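Local coordinates for aldehyde Dehydrogenase (PDB 4O6R), which probably oxidises aldehydes to carboxylic acids with NAD(P)+ as cofactor, and was crystallised with adenosine monophosphate bound, at residues A89-E94 / D104-D109; P111-C116 / F158-T163. One frame throughout, in Å; residues are numbered along the deposited sequence. Where two conformers were deposited one is given.

Overall arrangement
Contacts 1 and 2 follow each other along helix 102-123, with centres 10 Å apart. Contact 1 sets the preceding helix steeply against its N-terminal part. Contact 2 lays its next turns beside the start of helix 159-172. The two join directly: Glu94 OE2 of contact 1 is probably hydrogen-bonded to Leu160 N of contact 2, at 2.9 Å. Asp109 OD1 also packs on Phe158 CD1 at 3.6 Å. The AMP pocket lies close by: the side chain of Thr163 is about 12 Å from AMP, and that of Glu94 about 13 Å. A nitrate ion is bound at Arg112 of contact 2.

Contact 1: A89-E94 / D104-D109; sequences ALAQLE and DSRALD
Ser105 meets Ala91 because its OG is turned between its own backbone N and carbonyl carbon (chi1 57°), facing the neighbouring helix. Glu94 CG, anti to its backbone N, is set against Asp109, and the bend at chi2 then turns the carboxylate toward a water. The Ser105 OG lies 3.0 Å from Ala91 O. It may donate there, but the proton has another acceptor within reach, and the hydroxyl also bonds Ser95 OG. Ala91 CB packs alongside, 3.8 Å from Arg106 CG. The helix axes approach to 8.4 Å here, at 114°. On one flank, Glu94 CG touches Asp109 OD2 at 3.7 Å. Their carboxylates stand nearly perpendicular, with OE2 of Glu94 and OD2 of Asp109 4.5 Å apart. The water donates to Glu94 OE2 and, weakly, to Asp109 OD1. This may ease the repulsion of two buried acids. Glu94 is also held by Ser188 OG and Leu160 N, and Asp109 by His100 ND1. On the other flank, Gln92 and Arg106 run side by side, amide and guanidinium planes 67° apart. Glu88 grips both, through a salt bridge to Arg106 NE and a hydrogen bond to Gln92 NE2. The whole is a pair of consecutive helices, 87-98 and 102-123, joined by a short turn and packed at a steep angle in the aldehyde dehydrogenase fold.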
ATOM      1  N   ALA A  89       1.977  -6.367 -39.302  1.00 13.80           N
ATOM      2  CA  ALA A  89       0.631  -6.683 -39.741  1.00 13.62           C
ATOM      3  C   ALA A  89      -0.454  -5.973 -38.898  1.00 12.93           C
ATOM      4  O   ALA A  89      -1.457  -5.527 -39.451  1.00 12.68           O
ATOM      5  CB  ALA A  89       0.400  -8.188 -39.782  1.00 13.94           C
ATOM      6  N   LEU A  90      -0.255  -5.853 -37.579  1.00 12.61           N
ATOM      7  CA  LEU A  90      -1.198  -5.130 -36.740  1.00 12.16           C
ATOM      8  C   LEU A  90      -1.207  -3.636 -37.088  1.00 12.05           C
ATOM      9  O   LEU A  90      -2.255  -3.026 -37.159  1.00 11.78           O
ATOM     10  CB  LEU A  90      -0.911  -5.309 -35.242  1.00 11.99           C
ATOM     11  CG  LEU A  90      -1.403  -6.600 -34.590  1.00 12.06           C
ATOM     12  CD1 LEU A  90      -0.853  -6.771 -33.208  1.00 11.88           C
ATOM     13  CD2 LEU A  90      -2.912  -6.625 -34.506  1.00 11.91           C
ATOM     14  N   ALA A  91      -0.024  -3.081 -37.310  1.00 12.39           N
ATOM     15  CA  ALA A  91       0.108  -1.685 -37.662  1.00 12.50           C
ATOM     16  C   ALA A  91      -0.591  -1.394 -39.002  1.00 12.75           C
ATOM     17  O   ALA A  91      -1.316  -0.405 -39.121  1.00 12.37           O
ATOM     18  CB  ALA A  91       1.575  -1.293 -37.731  1.00 12.96           C
ATOM     19  N   GLN A  92      -0.328  -2.237 -40.000  1.00 13.36           N
ATOM     20  CA  GLN A  92      -0.984  -2.104 -41.286  1.00 13.90           C
ATOM     21  C   GLN A  92      -2.504  -2.159 -41.149  1.00 13.52           C
ATOM     22  O   GLN A  92      -3.203  -1.345 -41.756  1.00 13.45           O
ATOM     23  CB  GLN A  92      -0.502  -3.174 -42.265  1.00 14.76           C
ATOM     24  CG  GLN A  92       0.933  -2.993 -42.729  1.00 15.46           C
ATOM     25  CD  GLN A  92       1.100  -1.839 -43.717  1.00 16.05           C
ATOM     26  OE1 GLN A  92       0.183  -1.508 -44.462  1.00 16.36           O
ATOM     27  NE2 GLN A  92       2.298  -1.270 -43.766  1.00 16.30           N
ATOM     28  N   LEU A  93      -3.019  -3.106 -40.371  1.00 13.17           N
ATOM     29  CA  LEU A  93      -4.476  -3.278 -40.239  1.00 13.27           C
ATOM     30  C   LEU A  93      -5.102  -2.079 -39.530  1.00 12.79           C
ATOM     31  O   LEU A  93      -6.117  -1.514 -39.983  1.00 12.81           O
ATOM     32  CB  LEU A  93      -4.813  -4.579 -39.506  1.00 13.28           C
ATOM     33  CG  LEU A  93      -6.289  -4.937 -39.347  1.00 13.45           C
ATOM     34  CD1 LEU A  93      -6.950  -5.086 -40.695  1.00 14.10           C
ATOM     35  CD2 LEU A  93      -6.438  -6.248 -38.579  1.00 13.67           C
ATOM     36  N   GLU A  94      -4.463  -1.653 -38.446  1.00 12.62           N
ATOM     37  CA  GLU A  94      -4.918  -0.470 -37.697  1.00 12.56           C
ATOM     38  C   GLU A  94      -4.944   0.784 -38.586  1.00 12.96           C
ATOM     39  O   GLU A  94      -5.949   1.503 -38.614  1.00 12.87           O
ATOM     40  CB  GLU A  94      -4.046  -0.252 -36.430  1.00 12.84           C
ATOM     41  CG  GLU A  94      -4.514   0.858 -35.480  1.00 12.87           C
ATOM     42  CD  GLU A  94      -5.753   0.519 -34.658  1.00 13.16           C
ATOM     43  OE1 GLU A  94      -6.557  -0.347 -35.058  1.00 13.26           O
ATOM     44  OE2 GLU A  94      -5.969   1.168 -33.598  1.00 13.78           O
ATOM     45  N   ASP A 104       2.741   6.030 -37.126  1.00 13.47           N
ATOM     46  CA  ASP A 104       2.155   6.136 -35.777  1.00 13.54           C
ATOM     47  C   ASP A 104       1.654   4.768 -35.286  1.00 12.77           C
ATOM     48  O   ASP A 104       1.799   4.419 -34.098  1.00 12.25           O
ATOM     49  CB  ASP A 104       0.928   7.071 -35.736  1.00 14.08           C
ATOM     50  CG  ASP A 104       1.266   8.548 -35.878  1.00 15.38           C
ATOM     51  OD1 ASP A 104       2.423   8.968 -35.690  1.00 15.88           O
ATOM     52  OD2 ASP A 104       0.295   9.315 -36.172  1.00 17.46           O
ATOM     53  N   SER A 105       1.049   3.984 -36.173  1.00 12.40           N
ATOM     54  CA  SER A 105       0.606   2.670 -35.747  1.00 12.21           C
ATOM     55  C   SER A 105       1.817   1.788 -35.436  1.00 12.30           C
ATOM     56  O   SER A 105       1.759   1.011 -34.516  1.00 12.32           O
ATOM     57  CB  SER A 105      -0.360   2.019 -36.725  1.00 12.10           C
ATOM     58  OG  SER A 105       0.216   1.923 -37.988  1.00 13.07           O
ATOM     59  N   ARG A 106       2.916   1.943 -36.168  1.00 12.79           N
ATOM     60  CA  ARG A 106       4.155   1.230 -35.854  1.00 13.16           C
ATOM     61  C   ARG A 106       4.829   1.715 -34.553  1.00 13.25           C
ATOM     62  O   ARG A 106       5.251   0.893 -33.747  1.00 13.34           O
ATOM     63  CB  ARG A 106       5.172   1.351 -36.997  1.00 13.77           C
ATOM     64  CG  ARG A 106       4.856   0.582 -38.257  1.00 13.86           C
ATOM     65  CD  ARG A 106       5.715   1.122 -39.391  1.00 14.48           C
ATOM     66  NE  ARG A 106       5.603   0.324 -40.591  1.00 14.70           N
ATOM     67  CZ  ARG A 106       6.070   0.681 -41.777  1.00 15.37           C
ATOM     68  NH1 ARG A 106       6.641   1.865 -41.944  1.00 15.64           N
ATOM     69  NH2 ARG A 106       5.937  -0.133 -42.816  1.00 15.70           N
ATOM     70  N   ALA A 107       4.955   3.031 -34.358  1.00 13.29           N
ATOM     71  CA  ALA A 107       5.766   3.577 -33.267  1.00 13.53           C
ATOM     72  C   ALA A 107       4.976   3.764 -31.982  1.00 13.30           C
ATOM     73  O   ALA A 107       5.558   3.795 -30.903  1.00 13.18           O
ATOM     74  CB  ALA A 107       6.397   4.910 -33.667  1.00 14.05           C
ATOM     75  N   LEU A 108       3.662   3.870 -32.101  1.00 13.01           N
ATOM     76  CA  LEU A 108       2.834   4.220 -30.983  1.00 12.90           C
ATOM     77  C   LEU A 108       1.719   3.207 -30.724  1.00 12.72           C
ATOM     78  O   LEU A 108       1.704   2.611 -29.638  1.00 12.40           O
ATOM     79  CB  LEU A 108       2.278   5.650 -31.147  1.00 13.18           C
ATOM     80  CG  LEU A 108       3.319   6.788 -31.110  1.00 13.84           C
ATOM     81  CD1 LEU A 108       2.755   8.087 -31.659  1.00 14.05           C
ATOM     82  CD2 LEU A 108       3.864   6.999 -29.699  1.00 14.03           C
ATOM     83  N   ASP A 109       0.794   3.001 -31.671  1.00 12.89           N
ATOM     84  CA  ASP A 109      -0.361   2.130 -31.433  1.00 12.65           C
ATOM     85  C   ASP A 109       0.060   0.703 -30.991  1.00 12.13           C
ATOM     86  O   ASP A 109      -0.397   0.191 -29.942  1.00 11.39           O
ATOM     87  CB  ASP A 109      -1.302   2.024 -32.642  1.00 13.54           C
ATOM     88  CG  ASP A 109      -2.006   3.349 -33.017  1.00 14.70           C
ATOM     89  OD1 ASP A 109      -2.345   4.169 -32.124  1.00 16.41           O
ATOM     90  OD2 ASP A 109      -2.251   3.551 -34.238  1.00 15.81           O
TER
HETATM   91  O   HOH W   1      -4.883   2.379 -31.362  1.00 13.75           O

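Contact 2: P111-C116 / F158-T163; sequences PRTAAC and FPLMFT. With NO3 (nitrate ion), chain F.
Thr113 overlaps the backbone of Met161, with its OG1 only 3.1 Å from Met161 CA. That OG1 lies anti to its own carbonyl carbon (chi1 -54°), where it bonds Asp109 O one turn back and rests against Leu160 CG at 3.5 Å. The methyl, CG2, sits 3.8 Å from Thr163 OG1. This hydroxyl is occupied within its own helix: it donates to Leu160 O at 2.7 Å, in the carbonyl plane. The helix segments run nearly parallel at Thr113, 6° apart in direction, with axes 8.2 Å apart at the closest. Beside it, Arg112 crosses the Met161 thioether, its CD 3.4 Å from Met161 SD. Met161 has a second deposited conformer, so this detail is provisional. Beyond the sulfur, Arg112 NH1 and NH2 both donate to nitrate O2, each at 2.9 Å. The oxygen lies in the guanidinium plane, at its edge. Lys448 NZ also binds the nitrate, and Phe158 CE2 approaches its O3 to 3.5 Å. The ion probably came from the crystallisation liquor. Phe158 and Pro159 end the Pro-Trp-Asn-Phe-Pro sequence of aldehyde dehydrogenases. In relatives this phenylalanine lines the substrate tunnel, and the site beside it here is consistent with that tunnel.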
ATOM      1  N   PRO A 111       3.217  -0.651 -30.019  1.00 12.28           N
ATOM      2  CA  PRO A 111       4.040  -0.698 -28.807  1.00 12.55           C
ATOM      3  C   PRO A 111       3.273  -0.358 -27.520  1.00 12.20           C
ATOM      4  O   PRO A 111       3.487  -1.007 -26.510  1.00 12.08           O
ATOM      5  CB  PRO A 111       5.114   0.373 -29.067  1.00 13.14           C
ATOM      6  CG  PRO A 111       5.221   0.433 -30.546  1.00 13.26           C
ATOM      7  CD  PRO A 111       3.816   0.221 -31.049  1.00 12.82           C
ATOM      8  N   ARG A 112       2.376   0.621 -27.562  1.00 12.10           N
ATOM      9  CA  ARG A 112       1.641   1.007 -26.347  1.00 12.33           C
ATOM     10  C   ARG A 112       0.709  -0.110 -25.928  1.00 11.00           C
ATOM     11  O   ARG A 112       0.535  -0.372 -24.747  1.00 10.39           O
ATOM     12  CB  ARG A 112       0.857   2.306 -26.540  1.00 14.11           C
ATOM     13  CG  ARG A 112       1.668   3.607 -26.402  1.00 16.89           C
ATOM     14  CD  ARG A 112       0.925   4.716 -27.126  1.00 19.53           C
ATOM     15  NE  ARG A 112       1.070   6.041 -26.570  1.00 23.20           N
ATOM     16  CZ  ARG A 112       0.309   7.095 -26.879  1.00 26.27           C
ATOM     17  NH1 ARG A 112      -0.696   7.000 -27.745  1.00 27.46           N
ATOM     18  NH2 ARG A 112       0.563   8.271 -26.318  1.00 28.70           N
ATOM     19  N   THR A 113       0.106  -0.779 -26.913  1.00 10.08           N
ATOM     20  CA  THR A 113      -0.788  -1.903 -26.660  1.00  9.45           C
ATOM     21  C   THR A 113      -0.021  -3.050 -26.045  1.00  9.24           C
ATOM     22  O   THR A 113      -0.418  -3.566 -25.023  1.00  9.07           O
ATOM     23  CB  THR A 113      -1.491  -2.359 -27.963  1.00  9.42           C
ATOM     24  OG1 THR A 113      -2.144  -1.237 -28.558  1.00  9.25           O
ATOM     25  CG2 THR A 113      -2.512  -3.412 -27.690  1.00  9.22           C
ATOM     26  N   ALA A 114       1.100  -3.431 -26.651  1.00  9.38           N
ATOM     27  CA  ALA A 114       1.955  -4.470 -26.074  1.00  9.47           C
ATOM     28  C   ALA A 114       2.419  -4.132 -24.635  1.00  9.24           C
ATOM     29  O   ALA A 114       2.360  -4.969 -23.735  1.00  9.24           O
ATOM     30  CB  ALA A 114       3.136  -4.741 -26.985  1.00 10.04           C
ATOM     31  N   ALA A 115       2.872  -2.911 -24.440  1.00  9.14           N
ATOM     32  CA  ALA A 115       3.376  -2.461 -23.149  1.00  9.16           C
ATOM     33  C   ALA A 115       2.316  -2.549 -22.070  1.00  8.72           C
ATOM     34  O   ALA A 115       2.601  -2.941 -20.941  1.00  8.78           O
ATOM     35  CB  ALA A 115       3.889  -1.033 -23.245  1.00  9.45           C
ATOM     36  N   CYS A 116       1.086  -2.198 -22.413  1.00  8.43           N
ATOM     37  CA  CYS A 116       0.001  -2.225 -21.440  1.00  8.21           C
ATOM     38  C   CYS A 116      -0.396  -3.654 -21.078  1.00  7.97           C
ATOM     39  O   CYS A 116      -0.557  -3.953 -19.913  1.00  7.84           O
ATOM     40  CB  CYS A 116      -1.202  -1.435 -21.948  1.00  8.23           C
ATOM     41  SG  CYS A 116      -2.523  -1.235 -20.713  1.00  8.55           S
ATOM     42  N   PHE A 158      -8.504   5.092 -30.799  1.00 11.15           N
ATOM     43  CA  PHE A 158      -7.317   4.280 -30.522  1.00 11.07           C
ATOM     44  C   PHE A 158      -7.788   2.852 -30.291  1.00 11.03           C
ATOM     45  O   PHE A 158      -7.627   2.304 -29.212  1.00 10.58           O
ATOM     46  CB  PHE A 158      -6.580   4.786 -29.278  1.00 11.01           C
ATOM     47  CG  PHE A 158      -5.853   6.106 -29.456  1.00 11.14           C
ATOM     48  CD1 PHE A 158      -4.721   6.184 -30.253  1.00 11.48           C
ATOM     49  CD2 PHE A 158      -6.250   7.235 -28.756  1.00 11.07           C
ATOM     50  CE1 PHE A 158      -4.012   7.365 -30.379  1.00 11.58           C
ATOM     51  CE2 PHE A 158      -5.543   8.427 -28.861  1.00 11.26           C
ATOM     52  CZ  PHE A 158      -4.425   8.499 -29.675  1.00 11.52           C
ATOM     53  N   PRO A 159      -8.411   2.237 -31.305  1.00 11.30           N
ATOM     54  CA  PRO A 159      -9.046   0.953 -31.036  1.00 11.38           C
ATOM     55  C   PRO A 159      -8.088  -0.131 -30.591  1.00 11.56           C
ATOM     56  O   PRO A 159      -8.426  -0.890 -29.679  1.00 11.27           O
ATOM     57  CB  PRO A 159      -9.734   0.582 -32.349  1.00 11.76           C
ATOM     58  CG  PRO A 159      -9.235   1.531 -33.370  1.00 11.92           C
ATOM     59  CD  PRO A 159      -8.654   2.721 -32.673  1.00 11.70           C
ATOM     60  N   LEU A 160      -6.923  -0.215 -31.211  1.00 11.94           N
ATOM     61  CA  LEU A 160      -5.964  -1.244 -30.807  1.00 12.51           C
ATOM     62  C   LEU A 160      -5.500  -0.988 -29.377  1.00 12.45           C
ATOM     63  O   LEU A 160      -5.550  -1.872 -28.524  1.00 12.15           O
ATOM     64  CB  LEU A 160      -4.770  -1.273 -31.758  1.00 12.91           C
ATOM     65  CG  LEU A 160      -3.667  -2.291 -31.489  1.00 13.18           C
ATOM     66  CD1 LEU A 160      -4.233  -3.706 -31.486  1.00 13.36           C
ATOM     67  CD2 LEU A 160      -2.557  -2.154 -32.516  1.00 13.39           C
ATOM     68  N   MET A 161      -5.091   0.237 -29.087  1.00 13.09           N
ATOM     69  CA  MET A 161      -4.588   0.560 -27.748  0.50 13.47           C
ATOM     70  C   MET A 161      -5.654   0.317 -26.679  1.00 13.15           C
ATOM     71  O   MET A 161      -5.344  -0.165 -25.589  1.00 12.80           O
ATOM     72  CB  MET A 161      -4.098   2.001 -27.707  0.50 14.32           C
ATOM     73  CG  MET A 161      -2.924   2.259 -26.788  0.50 15.02           C
ATOM     74  SD  MET A 161      -2.350   3.957 -27.061  0.50 16.77           S
ATOM     75  CE  MET A 161      -3.844   4.859 -26.569  0.50 16.11           C
ATOM     76  N   PHE A 162      -6.902   0.639 -27.000  1.00 12.92           N
ATOM     77  CA  PHE A 162      -7.993   0.446 -26.041  1.00 13.28           C
ATOM     78  C   PHE A 162      -8.218  -0.999 -25.673  1.00 12.04           C
ATOM     79  O   PHE A 162      -8.686  -1.256 -24.564  1.00 11.67           O
ATOM     80  CB  PHE A 162      -9.319   1.038 -26.540  1.00 14.73           C
ATOM     81  CG  PHE A 162      -9.360   2.536 -26.527  1.00 17.02           C
ATOM     82  CD1 PHE A 162      -8.701   3.254 -25.572  1.00 18.19           C
ATOM     83  CD2 PHE A 162     -10.095   3.209 -27.471  1.00 18.80           C
ATOM     84  CE1 PHE A 162      -8.736   4.635 -25.580  1.00 21.09           C
ATOM     85  CE2 PHE A 162     -10.160   4.569 -27.467  1.00 20.54           C
ATOM     86  CZ  PHE A 162      -9.490   5.293 -26.522  1.00 20.31           C
ATOM     87  N   THR A 163      -7.904  -1.948 -26.565  1.00 11.28           N
ATOM     88  CA  THR A 163      -7.999  -3.368 -26.177  1.00 10.85           C
ATOM     89  C   THR A 163      -7.183  -3.641 -24.935  1.00 10.38           C
ATOM     90  O   THR A 163      -7.633  -4.345 -24.022  1.00 10.19           O
ATOM     91  CB  THR A 163      -7.582  -4.381 -27.283  1.00 10.92           C
ATOM     92  OG1 THR A 163      -6.183  -4.297 -27.584  1.00 11.01           O
ATOM     93  CG2 THR A 163      -8.392  -4.154 -28.554  1.00 11.27           C
TER
HETATM   94  N   NO3 F 502      -2.769   9.697 -26.801  1.00 21.98           N
HETATM   95  O1  NO3 F 502      -3.003   8.798 -25.988  1.00 24.70           O
HETATM   96  O2  NO3 F 502      -1.610   9.706 -27.556  1.00 19.95           O
HETATM   97  O3  NO3 F 502      -3.676  10.732 -27.003  1.00 22.12           O